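Uncharacterized protein Q9I3C8_PSEAE (PDB 3F1T) is uncharacterised but probably acts as an acyl-CoA thioesterase of the hot-dog superfamily, cleaving the thioester bond of a substrate not yet established. Local coordinates at residues 23-28 with 60-65; 84-89 with 130-135; 101-106 with 117-122. All coordinates share one frame; numbering follows the deposited sequence. Where two conformers were deposited one is given.

Contact 1: residues 23-28 with 60-65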
loop_
_atom_site.group_PDB
_atom_site.type_symbol
_atom_site.label_atom_id
_atom_site.label_comp_id
_atom_site.label_asym_id
_atom_site.label_seq_id
_atom_site.Cartn_x
_atom_site.Cartn_y
_atom_site.Cartn_z
ATOM N N LEU B 23 -8.040 -16.345 18.657
ATOM C CA LEU B 23 -7.043 -16.822 17.691
ATOM C C LEU B 23 -5.870 -17.532 18.375
ATOM O O LEU B 23 -5.066 -18.184 17.715
ATOM C CB LEU B 23 -6.511 -15.636 16.878
ATOM C CG LEU B 23 -6.904 -15.395 15.413
ATOM C CD1 LEU B 23 -8.262 -15.950 15.033
ATOM C CD2 LEU B 23 -6.815 -13.914 15.054
ATOM N N GLY B 24 -5.774 -17.419 19.698
ATOM C CA GLY B 24 -4.702 -18.092 20.432
ATOM C C GLY B 24 -3.329 -17.505 20.141
ATOM O O GLY B 24 -2.317 -18.191 20.270
ATOM N N LEU B 25 -3.287 -16.226 19.764
ATOM C CA LEU B 25 -2.030 -15.587 19.379
ATOM C C LEU B 25 -1.111 -15.564 20.612
ATOM O O LEU B 25 -1.606 -15.476 21.736
ATOM C CB LEU B 25 -2.318 -14.163 18.900
ATOM C CG LEU B 25 -2.215 -13.867 17.407
ATOM C CD1 LEU B 25 -2.719 -14.999 16.540
ATOM C CD2 LEU B 25 -2.862 -12.547 17.038
ATOM N N THR B 26 0.169 -15.897 20.423
ATOM C CA THR B 26 1.158 -15.810 21.510
ATOM C C THR B 26 2.397 -15.024 21.086
ATOM O O THR B 26 2.718 -14.966 19.896
ATOM C CB THR B 26 1.631 -17.205 22.002
ATOM O OG1 THR B 26 2.169 -17.939 20.906
ATOM C CG2 THR B 26 0.487 -17.989 22.632
ATOM N N VAL B 27 3.086 -14.432 22.064
ATOM C CA VAL B 27 4.384 -13.808 21.830
ATOM C C VAL B 27 5.483 -14.818 22.079
ATOM O O VAL B 27 5.690 -15.248 23.213
ATOM C CB VAL B 27 4.644 -12.607 22.781
ATOM C CG1 VAL B 27 5.915 -11.869 22.368
ATOM C CG2 VAL B 27 3.476 -11.661 22.788
ATOM N N GLU B 28 6.273 -15.094 21.049
ATOM C CA GLU B 28 7.348 -16.061 21.162
ATOM C C GLU B 28 8.661 -15.433 21.634
ATOM O O GLU B 28 9.421 -16.045 22.394
ATOM C CB GLU B 28 7.540 -16.766 19.816
ATOM C CG GLU B 28 6.260 -17.368 19.284
ATOM C CD GLU B 28 5.893 -18.649 20.002
ATOM O OE1 GLU B 28 6.626 -19.653 19.815
ATOM O OE2 GLU B 28 4.886 -18.647 20.757
ATOM N N THR B 60 -3.772 -11.457 8.681
ATOM C CA THR B 60 -3.840 -10.005 8.819
ATOM C C THR B 60 -3.788 -9.591 10.278
ATOM O O THR B 60 -3.115 -8.624 10.637
ATOM C CB THR B 60 -5.151 -9.429 8.225
ATOM O OG1 THR B 60 -5.122 -9.566 6.805
ATOM C CG2 THR B 60 -5.303 -7.946 8.587
ATOM N N THR B 61 -4.688 -10.155 11.072
ATOM C CA THR B 61 -4.694 -9.872 12.495
ATOM C C THR B 61 -3.325 -10.153 13.097
ATOM O O THR B 61 -2.810 -9.354 13.870
ATOM C CB THR B 61 -5.749 -10.725 13.228
ATOM O OG1 THR B 61 -7.053 -10.413 12.713
ATOM C CG2 THR B 61 -5.714 -10.429 14.712
ATOM N N LEU B 62 -2.758 -11.315 12.782
ATOM C CA LEU B 62 -1.448 -11.693 13.310
ATOM C C LEU B 62 -0.459 -10.576 13.023
ATOM O O LEU B 62 0.272 -10.123 13.911
ATOM C CB LEU B 62 -0.971 -13.013 12.691
ATOM C CG LEU B 62 0.516 -13.352 12.880
ATOM C CD1 LEU B 62 0.843 -13.602 14.362
ATOM C CD2 LEU B 62 0.937 -14.523 12.010
HETATM N N MSE B 63 -0.559 -10.018 11.822
HETATM C CA MSE B 63 0.491 -9.150 11.290
HETATM C C MSE B 63 0.256 -7.679 11.602
HETATM O O MSE B 63 1.202 -6.931 11.858
HETATM C CB MSE B 63 0.627 -9.348 9.783
HETATM C CG MSE B 63 1.199 -10.691 9.417
HETATM SE SE MSE B 63 2.858 -11.094 10.323
HETATM C CE MSE B 63 3.770 -9.366 10.221
ATOM N N ASP B 64 -1.006 -7.270 11.601
ATOM C CA ASP B 64 -1.412 -6.027 12.243
ATOM C C ASP B 64 -1.003 -6.000 13.700
ATOM O O ASP B 64 -0.459 -5.007 14.170
ATOM C CB ASP B 64 -2.925 -5.794 12.118
ATOM C CG ASP B 64 -3.345 -4.438 12.643
ATOM O OD1 ASP B 64 -2.522 -3.500 12.630
ATOM O OD2 ASP B 64 -4.468 -4.324 13.149
ATOM N N THR B 65 -1.340 -7.061 14.439
ATOM C CA THR B 65 -0.989 -7.180 15.869
ATOM C C THR B 65 0.520 -7.209 16.115
ATOM O O THR B 65 1.035 -6.522 16.996
ATOM C CB THR B 65 -1.579 -8.454 16.483
ATOM O OG1 THR B 65 -3.002 -8.447 16.322
ATOM C CG2 THR B 65 -1.232 -8.555 17.968
#
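T61 opens the contact on the helical side: its methyl CG2 packs against CD2 of L23 at 3.7 Å, the two side chains meeting at a slant. CG2 lies anti to the backbone N, which leaves OG1 beside that nitrogen (chi1 -61°). From there the hydroxyl turns back into the helix and is hydrogen-bonded with G57 O, so the methyl is the part of T61 offered to the leucines.

L62 comes next and gives both backbone and side chain. L25 pushes its CD2 up to the helix surface, 4.1 Å from L62 CA, while L25 CG lies 4.3 Å from L62 CD1. CD2 of L25 thus touches T61, L62 and T65, with T61 CG2 a further neighbour at 4.2 Å.

One turn after T61, T65 meets L25 tip to tip, OG1 to CD2 at 4.2 Å. This is plain van der Waals contact; the hydroxyl's hydrogen bond goes to T61 O, 2.6 Å from T65 OG1, which lies above the carbonyl plane, and T65 N reaches the same oxygen from the opposite face. Two donors one turn along therefore grip that carbonyl, and both threonine hydroxyls are hydrogen-bonded to helix carbonyls.

The contact is buried packing between the central helix of a hot-dog fold and the residues that lead into strand 26-31, outermost in this chain's sheet. L39 of strand 34-39 backs both leucines, L14 of helix 4-15 touches T65, V100 of strand 100-109 touches L62, and H19 of the second subunit packs on L23 and T61.

Contact 2: residues 84-89 with 130-135; sequences LDLRID and AHVVGA
L86 and I88 of strand 83-90 pack against V132 of strand 130-137, an antiparallel pair at one side of this chain's part of the hot-dog sheet. Their side chains lie on the face that looks toward helix 56-70. I88 and V132 run side by side, CG2 to CG2 at 3.9 Å, and CG2 of I88 also reaches CB of A130 at 4.0 Å. L86 crosses V132 at a slant: with its CG anti to the backbone N (chi1 -164°), CD1 swings toward the partner strand and comes 3.9 Å from V132 CG1.

The other face carries D85, R87, D89, H131, V133 and A135. R87 holds its CG between the backbone N and the carbonyl carbon (chi1 68°), then runs extended to NE. The chain therefore lies alongside V133, whose CG2 sits over one face of the guanidinium, 3.9 Å from R87 NH2. D89 takes the edge of that group: R87 NH1 forms a salt bridge with D89 OD2 at 2.7 Å, nearly in the guanidinium plane. The flat group is thus fixed by a methyl over its face and a carboxylate at its rim, and R87 NE adds a salt bridge to D89 of the third subunit. D85 to D89 also pair with a strand of the second subunit, so the sheet continues across the interface.

R87 exchanges two backbone hydrogen bonds with V133, and D89 two with H131. At the far end the regular pairing breaks in a classic beta bulge, where A135 O accepts L84 N at 2.7 Å and, more weakly, D85 N at 3.4 Å.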
loop_
_atom_site.group_PDB
_atom_site.type_symbol
_atom_site.label_atom_id
_atom_site.label_comp_id
_atom_site.label_asym_id
_atom_site.label_seq_id
_atom_site.Cartn_x
_atom_site.Cartn_y
_atom_site.Cartn_z
ATOM N N LEU B 84 -1.983 3.548 11.753
ATOM C CA LEU B 84 -2.244 4.605 10.777
ATOM C C LEU B 84 -2.378 4.028 9.362
ATOM O O LEU B 84 -3.205 4.488 8.571
ATOM C CB LEU B 84 -1.123 5.655 10.804
ATOM C CG LEU B 84 -0.981 6.412 12.127
ATOM C CD1 LEU B 84 0.198 7.353 12.111
ATOM C CD2 LEU B 84 -2.251 7.143 12.456
ATOM N N ASP B 85 -1.516 3.064 9.035
ATOM C CA ASP B 85 -1.429 2.498 7.682
ATOM C C ASP B 85 -0.867 1.091 7.783
ATOM O O ASP B 85 -0.008 0.816 8.623
ATOM C CB ASP B 85 -0.518 3.342 6.789
ATOM C CG ASP B 85 -0.968 4.787 6.703
ATOM O OD1 ASP B 85 -0.366 5.648 7.407
ATOM O OD2 ASP B 85 -1.910 5.065 5.909
ATOM N N LEU B 86 -1.480 0.169 7.048
ATOM C CA LEU B 86 -0.974 -1.193 6.975
ATOM C C LEU B 86 -1.016 -1.664 5.535
ATOM O O LEU B 86 -2.024 -1.471 4.843
ATOM C CB LEU B 86 -1.803 -2.103 7.877
ATOM C CG LEU B 86 -1.249 -3.481 8.247
ATOM C CD1 LEU B 86 -0.144 -3.334 9.270
ATOM C CD2 LEU B 86 -2.383 -4.349 8.795
ATOM N N ARG B 87 0.101 -2.193 5.045
ATOM C CA ARG B 87 0.024 -3.039 3.877
ATOM C C ARG B 87 0.604 -4.429 4.065
ATOM O O ARG B 87 1.653 -4.607 4.705
ATOM C CB ARG B 87 0.606 -2.357 2.650
ATOM C CG ARG B 87 2.085 -2.159 2.709
ATOM C CD ARG B 87 2.608 -2.147 1.282
ATOM N NE ARG B 87 4.037 -1.898 1.233
ATOM C CZ ARG B 87 4.943 -2.821 0.931
ATOM N NH1 ARG B 87 4.564 -4.058 0.641
ATOM N NH2 ARG B 87 6.225 -2.489 0.897
ATOM N N ILE B 88 -0.174 -5.411 3.609
ATOM C CA ILE B 88 0.209 -6.815 3.604
ATOM C C ILE B 88 0.142 -7.310 2.160
ATOM O O ILE B 88 -0.837 -7.065 1.455
ATOM C CB ILE B 88 -0.794 -7.661 4.416
ATOM C CG1 ILE B 88 -1.045 -7.005 5.778
ATOM C CG2 ILE B 88 -0.256 -9.091 4.606
ATOM C CD1 ILE B 88 -1.836 -7.890 6.732
ATOM N N ASP B 89 1.215 -7.949 1.706
ATOM C CA ASP B 89 1.294 -8.454 0.342
ATOM C C ASP B 89 1.751 -9.905 0.377
ATOM O O ASP B 89 2.867 -10.204 0.816
ATOM C CB ASP B 89 2.282 -7.606 -0.467
ATOM C CG ASP B 89 1.802 -6.180 -0.663
ATOM O OD1 ASP B 89 0.898 -5.965 -1.502
ATOM O OD2 ASP B 89 2.234 -5.291 0.094
ATOM N N ALA B 130 4.150 -13.555 3.398
ATOM C CA ALA B 130 3.624 -12.211 3.176
ATOM C C ALA B 130 4.589 -11.186 3.755
ATOM O O ALA B 130 5.206 -11.421 4.788
ATOM C CB ALA B 130 2.240 -12.063 3.830
ATOM N N HIS B 131 4.722 -10.054 3.069
ATOM C CA HIS B 131 5.451 -8.900 3.583
ATOM C C HIS B 131 4.470 -7.847 4.072
ATOM O O HIS B 131 3.420 -7.638 3.463
ATOM C CB HIS B 131 6.338 -8.318 2.484
ATOM C CG HIS B 131 7.578 -9.120 2.226
ATOM N ND1 HIS B 131 7.661 -10.043 1.202
ATOM C CD2 HIS B 131 8.682 -9.310 2.987
ATOM C CE1 HIS B 131 8.805 -10.695 1.288
ATOM N NE2 HIS B 131 9.441 -10.274 2.365
ATOM N N VAL B 132 4.872 -7.100 5.100
ATOM C CA VAL B 132 3.976 -6.161 5.775
ATOM C C VAL B 132 4.762 -4.925 6.166
ATOM O O VAL B 132 5.906 -5.034 6.618
ATOM C CB VAL B 132 3.396 -6.773 7.074
ATOM C CG1 VAL B 132 2.376 -5.849 7.680
ATOM C CG2 VAL B 132 2.780 -8.097 6.778
ATOM N N VAL B 133 4.149 -3.755 5.994
ATOM C CA VAL B 133 4.711 -2.493 6.491
ATOM C C VAL B 133 3.552 -1.721 7.094
ATOM O O VAL B 133 2.433 -1.767 6.571
ATOM C CB VAL B 133 5.327 -1.667 5.335
ATOM C CG1 VAL B 133 5.724 -0.308 5.822
ATOM C CG2 VAL B 133 6.535 -2.390 4.746
ATOM N N GLY B 134 3.763 -1.170 8.282
ATOM C CA GLY B 134 2.732 -0.348 8.900
ATOM C C GLY B 134 3.301 0.862 9.608
ATOM O O GLY B 134 4.494 0.917 9.894
ATOM N N ALA B 135 2.433 1.814 9.915
ATOM C CA ALA B 135 2.820 3.018 10.640
ATOM C C ALA B 135 1.844 3.192 11.776
ATOM O O ALA B 135 0.659 2.887 11.637
ATOM C CB ALA B 135 2.767 4.233 9.720
#

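Contact 3: residues 101-106 with 117-122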
loop_
_atom_site.group_PDB
_atom_site.type_symbol
_atom_site.label_atom_id
_atom_site.label_comp_id
_atom_site.label_asym_id
_atom_site.label_seq_id
_atom_site.Cartn_x
_atom_site.Cartn_y
_atom_site.Cartn_z
ATOM N N TYR B 101 3.968 -17.823 11.872
ATOM C CA TYR B 101 4.704 -16.872 12.678
ATOM C C TYR B 101 4.704 -15.490 12.044
ATOM O O TYR B 101 4.724 -15.349 10.822
ATOM C CB TYR B 101 6.128 -17.362 12.876
ATOM C CG TYR B 101 6.193 -18.618 13.698
ATOM C CD1 TYR B 101 6.319 -18.556 15.076
ATOM C CD2 TYR B 101 5.995 -19.858 13.119
ATOM C CE1 TYR B 101 6.384 -19.705 15.833
ATOM C CE2 TYR B 101 6.042 -21.022 13.877
ATOM C CZ TYR B 101 6.194 -20.928 15.239
ATOM O OH TYR B 101 6.254 -22.074 15.999
ATOM N N GLY B 102 4.617 -14.467 12.877
ATOM C CA GLY B 102 4.770 -13.109 12.396
ATOM C C GLY B 102 5.974 -12.506 13.069
ATOM O O GLY B 102 6.199 -12.755 14.242
ATOM N N PHE B 103 6.805 -11.804 12.300
ATOM C CA PHE B 103 7.897 -11.013 12.859
ATOM C C PHE B 103 7.776 -9.563 12.395
ATOM O O PHE B 103 7.337 -9.300 11.272
ATOM C CB PHE B 103 9.244 -11.580 12.418
ATOM C CG PHE B 103 10.411 -10.696 12.754
ATOM C CD1 PHE B 103 10.890 -9.780 11.834
ATOM C CD2 PHE B 103 10.954 -10.705 14.027
ATOM C CE1 PHE B 103 11.905 -8.897 12.164
ATOM C CE2 PHE B 103 12.001 -9.862 14.352
ATOM C CZ PHE B 103 12.476 -8.952 13.415
ATOM N N ALA B 104 8.071 -8.624 13.294
ATOM C CA ALA B 104 8.204 -7.224 12.906
ATOM C C ALA B 104 9.306 -6.499 13.661
ATOM O O ALA B 104 9.601 -6.810 14.823
ATOM C CB ALA B 104 6.885 -6.490 13.066
ATOM N N GLU B 105 9.786 -5.422 13.059
ATOM C CA GLU B 105 10.868 -4.645 13.622
ATOM C C GLU B 105 10.605 -3.186 13.246
ATOM O O GLU B 105 10.345 -2.896 12.085
ATOM C CB GLU B 105 12.187 -5.107 12.996
ATOM C CG GLU B 105 13.432 -4.461 13.618
ATOM C CD GLU B 105 14.733 -4.903 12.933
ATOM O OE1 GLU B 105 14.737 -5.064 11.676
ATOM O OE2 GLU B 105 15.753 -5.052 13.655
ATOM N N CYS B 106 10.627 -2.284 14.226
ATOM C CA CYS B 106 10.576 -0.841 13.957
ATOM C C CYS B 106 11.818 -0.358 13.220
ATOM O O CYS B 106 12.936 -0.663 13.628
ATOM C CB CYS B 106 10.413 -0.055 15.255
ATOM S SG CYS B 106 8.957 -0.537 16.175
ATOM N N ARG B 117 8.338 -2.786 9.841
ATOM C CA ARG B 117 8.287 -3.725 8.751
ATOM C C ARG B 117 8.417 -5.128 9.330
ATOM O O ARG B 117 9.216 -5.360 10.239
ATOM C CB ARG B 117 9.437 -3.435 7.791
ATOM C CG ARG B 117 9.389 -4.240 6.517
ATOM C CD ARG B 117 10.363 -3.692 5.462
ATOM N NE ARG B 117 10.234 -4.443 4.217
ATOM C CZ ARG B 117 11.034 -5.450 3.865
ATOM N NH1 ARG B 117 12.171 -5.666 4.534
ATOM N NH2 ARG B 117 10.767 -6.154 2.764
ATOM N N GLY B 118 7.756 -6.089 8.699
ATOM C CA GLY B 118 7.819 -7.479 9.140
ATOM C C GLY B 118 7.291 -8.442 8.083
ATOM O O GLY B 118 7.138 -8.080 6.912
ATOM N N PHE B 119 7.055 -9.684 8.479
ATOM C CA PHE B 119 6.640 -10.695 7.510
ATOM C C PHE B 119 6.004 -11.872 8.236
ATOM O O PHE B 119 6.163 -11.997 9.447
ATOM C CB PHE B 119 7.830 -11.136 6.632
ATOM C CG PHE B 119 9.030 -11.595 7.411
ATOM C CD1 PHE B 119 9.200 -12.945 7.715
ATOM C CD2 PHE B 119 9.958 -10.687 7.881
ATOM C CE1 PHE B 119 10.237 -13.375 8.514
ATOM C CE2 PHE B 119 11.042 -11.111 8.632
ATOM C CZ PHE B 119 11.191 -12.473 8.938
ATOM N N ALA B 120 5.096 -12.561 7.550
ATOM C CA ALA B 120 4.627 -13.861 7.989
ATOM C C ALA B 120 5.424 -15.000 7.364
ATOM O O ALA B 120 5.784 -14.953 6.188
ATOM C CB ALA B 120 3.144 -14.026 7.692
ATOM N N TYR B 121 5.538 -16.095 8.102
ATOM C CA TYR B 121 6.251 -17.260 7.609
ATOM C C TYR B 121 5.837 -18.484 8.420
ATOM O O TYR B 121 5.095 -18.367 9.389
ATOM C CB TYR B 121 7.766 -17.023 7.685
ATOM C CG TYR B 121 8.293 -16.913 9.098
ATOM C CD1 TYR B 121 8.834 -18.022 9.725
ATOM C CD2 TYR B 121 8.076 -15.771 9.868
ATOM C CE1 TYR B 121 9.285 -17.961 11.023
ATOM C CE2 TYR B 121 8.557 -15.688 11.163
ATOM C CZ TYR B 121 9.142 -16.805 11.738
ATOM O OH TYR B 121 9.582 -16.802 13.040
ATOM N N GLN B 122 6.240 -19.663 7.975
ATOM C CA GLN B 122 5.873 -20.876 8.675
ATOM C C GLN B 122 7.078 -21.660 9.135
ATOM O O GLN B 122 7.343 -21.736 10.336
ATOM C CB GLN B 122 4.918 -21.727 7.851
ATOM C CG GLN B 122 3.506 -21.211 7.956
ATOM C CD GLN B 122 2.572 -21.898 7.005
ATOM O OE1 GLN B 122 2.848 -22.010 5.814
ATOM N NE2 GLN B 122 1.450 -22.376 7.529
#
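Y101 sets its CB over one face of the Y121 ring, a CH-pi contact with CB 3.6 Å from the ring centroid and displaced toward the rim. Y121 has its CG between its own backbone N and carbonyl carbon (chi1 67°), which swings the ring across toward the neighbouring strand and under that CB. The two tyrosine planes are nearly parallel, 25° apart, but slid so far past each other that the rings barely overlap. Q122 O also comes obliquely to the Y101 ring, 3.6 Å from Y101 CD2.

F103 and F119 repeat the theme two residues along. F119 takes the same kind of chi1 and leans toward F103, bringing CE2 to 3.5 Å from F103 CD1. Their planes meet at 45°, an oblique pair, with F103 CB over one face of the F119 ring.

Beneath these side chains is the beta hairpin of strands 100-109 and 113-121, in the middle of the antiparallel hot-dog sheet. Y101, F103 and E105 form hydrogen-bonded pairs with Y121, F119 and R117. F103 N reaches F119 O at 2.9 Å in an almost straight bond. The intervening positions G102, A104, G118 and A120 carry small residues, on the face turned to helix 56-70, where A104 packs on T66, C67 and S70.

Further out, T36 of strand 34-39 touches F103 and Y121, and P125 and P128 touch F119. Past the end of strand 113-121, Q122 is held by its amide, OE1 to E95 N and NE2 to K98 O.

Overall arrangement
Along the chain contact 1 closes first; contact 2 then opens, and the hairpin of contact 3 lies wholly between its two strands. All three reach one antiparallel sheet, with centres about 10 Å apart for contact 3 and either of the others, and about 14 Å for contacts 1 and 2. Strands 113-121 and 130-137 are neighbours, so contacts 2 and 3 join through probable backbone hydrogen bonds, V132 O with G118 N and A130 O with A120 N. Helix 56-70 ties them to contact 1: T60 packs on I88, D64 on L86 and L62 on G102. The result is a helix wrapped by its sheet, the hot-dog arrangement, with strand 83-90 carrying that sheet into the second subunit.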